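Local coordinates for protein succinate-semialdehyde dehydrogenase (NAD(P)(+)) (Marinobacter aquaeolei, PDB 3RH9) that probably oxidises succinate semialdehyde to succinate with a nicotinamide cofactor, as a member of the aldehyde dehydrogenase family, at residues L153-N158 and G162-K167. Sequence-based numbering, arbitrary orientation.
Sequences LIVPWN and GMIAKK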
ATOM      1  N   LEU A 153       9.129  12.849  -3.095  1.00 12.91           N
ATOM      2  CA  LEU A 153       8.101  13.489  -2.290  1.00 12.39           C
ATOM      3  C   LEU A 153       7.416  14.624  -3.075  1.00 14.03           C
ATOM      4  O   LEU A 153       8.055  15.663  -3.374  1.00 15.47           O
ATOM      5  CB  LEU A 153       8.719  14.027  -0.998  1.00 13.33           C
ATOM      6  CG  LEU A 153       9.504  13.021  -0.155  1.00 12.21           C
ATOM      7  CD1 LEU A 153       9.646  13.511   1.260  1.00 13.48           C
ATOM      8  CD2 LEU A 153       8.811  11.695  -0.155  1.00 12.81           C
ATOM      9  N   ILE A 154       6.136  14.433  -3.411  1.00 12.05           N
ATOM     10  CA  ILE A 154       5.402  15.402  -4.224  1.00 12.49           C
ATOM     11  C   ILE A 154       4.235  16.016  -3.463  1.00 12.88           C
ATOM     12  O   ILE A 154       3.335  15.297  -2.995  1.00 12.86           O
ATOM     13  CB  ILE A 154       4.892  14.756  -5.520  1.00 12.57           C
ATOM     14  CG1 ILE A 154       5.949  13.810  -6.074  1.00 13.42           C
ATOM     15  CG2 ILE A 154       4.520  15.798  -6.551  1.00 10.89           C
ATOM     16  CD1 ILE A 154       5.554  13.200  -7.401  1.00 13.91           C
ATOM     17  N   VAL A 155       4.248  17.344  -3.339  1.00 12.80           N
ATOM     18  CA  VAL A 155       3.275  18.036  -2.491  1.00 13.62           C
ATOM     19  C   VAL A 155       2.524  19.133  -3.247  1.00 13.91           C
ATOM     20  O   VAL A 155       3.022  19.635  -4.250  1.00 14.55           O
ATOM     21  CB  VAL A 155       3.936  18.609  -1.214  1.00 14.47           C
ATOM     22  CG1 VAL A 155       4.603  17.486  -0.409  1.00 13.68           C
ATOM     23  CG2 VAL A 155       4.932  19.701  -1.571  1.00 14.36           C
ATOM     24  N   PRO A 156       1.305  19.489  -2.779  1.00 14.83           N
ATOM     25  CA  PRO A 156       0.473  20.486  -3.444  1.00 14.02           C
ATOM     26  C   PRO A 156       0.726  21.847  -2.837  1.00 15.02           C
ATOM     27  O   PRO A 156       1.591  21.992  -1.979  1.00 15.52           O
ATOM     28  CB  PRO A 156      -0.953  20.049  -3.074  1.00 14.00           C
ATOM     29  CG  PRO A 156      -0.827  18.975  -2.073  1.00 13.25           C
ATOM     30  CD  PRO A 156       0.595  18.929  -1.621  1.00 14.96           C
ATOM     31  N   TRP A 157      -0.043  22.838  -3.254  1.00 14.78           N
ATOM     32  CA  TRP A 157       0.095  24.156  -2.677  1.00 15.87           C
ATOM     33  C   TRP A 157      -0.731  24.342  -1.404  1.00 17.61           C
ATOM     34  O   TRP A 157      -0.520  25.329  -0.709  1.00 18.10           O
ATOM     35  CB  TRP A 157      -0.248  25.238  -3.707  1.00 16.67           C
ATOM     36  CG  TRP A 157      -1.546  24.990  -4.408  1.00 16.51           C
ATOM     37  CD1 TRP A 157      -1.718  24.502  -5.664  1.00 15.45           C
ATOM     38  CD2 TRP A 157      -2.855  25.192  -3.873  1.00 17.32           C
ATOM     39  NE1 TRP A 157      -3.052  24.387  -5.952  1.00 15.73           N
ATOM     40  CE2 TRP A 157      -3.774  24.806  -4.867  1.00 17.57           C
ATOM     41  CE3 TRP A 157      -3.338  25.674  -2.651  1.00 17.32           C
ATOM     42  CZ2 TRP A 157      -5.149  24.890  -4.684  1.00 17.80           C
ATOM     43  CZ3 TRP A 157      -4.698  25.748  -2.465  1.00 18.23           C
ATOM     44  CH2 TRP A 157      -5.593  25.360  -3.478  1.00 18.23           C
ATOM     45  N   ASN A 158      -1.653  23.419  -1.089  1.00 17.59           N
ATOM     46  CA  ASN A 158      -2.575  23.650   0.036  1.00 18.04           C
ATOM     47  C   ASN A 158      -1.832  23.843   1.351  1.00 20.49           C
ATOM     48  O   ASN A 158      -2.248  24.644   2.198  1.00 21.02           O
ATOM     49  CB  ASN A 158      -3.626  22.555   0.263  1.00 18.07           C
ATOM     50  CG  ASN A 158      -3.866  21.682  -0.929  1.00 19.04           C
ATOM     51  OD1 ASN A 158      -3.723  22.095  -2.079  1.00 19.89           O
ATOM     52  ND2 ASN A 158      -4.264  20.442  -0.655  1.00 21.59           N
ATOM     53  N   GLY A 162       3.283  22.272   5.638  1.00 18.01           N
ATOM     54  CA  GLY A 162       2.706  21.169   6.389  1.00 19.20           C
ATOM     55  C   GLY A 162       2.808  19.818   5.691  1.00 19.45           C
ATOM     56  O   GLY A 162       3.238  18.830   6.293  1.00 16.97           O
HETATM   57  N   MSE A 163       2.407  19.776   4.422  1.00 18.68           N
HETATM   58  CA  MSE A 163       2.473  18.544   3.651  1.00 19.59           C
HETATM   59  C   MSE A 163       3.863  17.932   3.707  1.00 18.63           C
HETATM   60  O   MSE A 163       4.043  16.829   4.223  1.00 18.18           O
HETATM   61  CB  MSE A 163       2.078  18.776   2.189  1.00 21.13           C
HETATM   62  CG  MSE A 163       0.612  19.077   1.986  1.00 24.42           C
HETATM   63 SE   MSE A 163      -0.506  17.943   3.128  1.00 64.24          SE
HETATM   64  CE  MSE A 163      -2.252  18.597   2.492  1.00 27.96           C
ATOM     65  N   ILE A 164       4.847  18.646   3.171  1.00 17.35           N
ATOM     66  CA  ILE A 164       6.186  18.102   3.083  1.00 16.35           C
ATOM     67  C   ILE A 164       6.676  17.588   4.439  1.00 15.70           C
ATOM     68  O   ILE A 164       7.417  16.613   4.499  1.00 14.50           O
ATOM     69  CB  ILE A 164       7.171  19.128   2.527  1.00 16.92           C
ATOM     70  CG1 ILE A 164       8.468  18.428   2.113  1.00 16.83           C
ATOM     71  CG2 ILE A 164       7.427  20.206   3.563  1.00 16.68           C
ATOM     72  CD1 ILE A 164       8.258  17.162   1.292  1.00 15.89           C
ATOM     73  N   ALA A 165       6.244  18.235   5.519  1.00 16.07           N
ATOM     74  CA  ALA A 165       6.696  17.880   6.865  1.00 16.03           C
ATOM     75  C   ALA A 165       6.260  16.473   7.252  1.00 16.91           C
ATOM     76  O   ALA A 165       7.007  15.744   7.907  1.00 15.60           O
ATOM     77  CB  ALA A 165       6.197  18.886   7.881  1.00 15.10           C
ATOM     78  N   LYS A 166       5.044  16.105   6.846  1.00 17.14           N
ATOM     79  CA  LYS A 166       4.514  14.770   7.101  1.00 17.18           C
ATOM     80  C   LYS A 166       5.358  13.727   6.384  1.00 16.79           C
ATOM     81  O   LYS A 166       5.632  12.656   6.918  1.00 18.46           O
ATOM     82  CB  LYS A 166       3.059  14.639   6.626  1.00 18.49           C
ATOM     83  CG  LYS A 166       2.052  15.594   7.278  1.00 19.56           C
ATOM     84  CD  LYS A 166       0.707  15.529   6.549  1.00 19.75           C
ATOM     85  CE  LYS A 166      -0.399  16.248   7.313  1.00 23.61           C
ATOM     86  NZ  LYS A 166      -1.766  16.060   6.690  1.00 26.03           N
ATOM     87  N   LYS A 167       5.772  14.034   5.167  1.00 14.90           N
ATOM     88  CA  LYS A 167       6.443  13.030   4.366  1.00 15.54           C
ATOM     89  C   LYS A 167       7.910  12.892   4.740  1.00 14.82           C
ATOM     90  O   LYS A 167       8.447  11.793   4.758  1.00 14.33           O
ATOM     91  CB  LYS A 167       6.303  13.337   2.871  1.00 14.73           C
ATOM     92  CG  LYS A 167       4.882  13.417   2.372  1.00 14.89           C
ATOM     93  CD  LYS A 167       4.837  13.517   0.850  1.00 13.97           C
ATOM     94  CE  LYS A 167       3.412  13.701   0.363  1.00 12.93           C
ATOM     95  NZ  LYS A 167       2.549  12.553   0.749  1.00 13.43           N
TER
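Lys167 NZ is gripped by three groups beyond the two segments: a salt bridge to Glu465 and hydrogen bonds to Ser231 and Thr233. To reach them, the lysine side chain runs out straight from the helix and then bends at its last torsion (chi4 -61°). On the way its carbon atoms pack against segment 153-158. Lys167 CB meets Leu153 CD1 at 3.7 Å, and the two side chains run alongside each other, pointing opposite ways. Farther out, Lys167 CE lies 4.0 Å from Val155 CG1.

Ile164 packs beside this lysine, against the same strand residues. Its CB leaves the helix neither toward nor away from the strand, and CG1 anti to the backbone N (chi1 -166°) brings CD1 back to it. Ile164 CD1 touches Leu153 CD1 at 3.9 Å, with the isoleucine roughly perpendicular to the leucine. The same methyl is 4.0 Å from Val155 CG1.

Val155 also packs against selenomethionine Met163, with Val155 CG1 3.8 Å from Met163 CB. Next to it, Met163 CG lies 3.6 Å from Pro156 CD, and the selenomethionine side chain crosses the proline ring nearly at right angles. The terminal methyl, Met163 CE, approaches Asn158 ND2 more loosely, at 4.2 Å.

No hydrogen bond joins the two segments. The contact packs the first turns of helix 162-174 against the end of strand 151-154 and the loop that follows. Strand and helix belong to a beta-alpha-beta unit completed by strand 178-181, consistent with the Rossmann-like cofactor domain of aldehyde dehydrogenases. The side chains of Met163 and Glu256, the predicted active-site residue, are about 4 Å apart. Apolar packing thus seats the helix on the strand, lysine carbons included, while the outside partners of NZ fix its place beside strand 229-233.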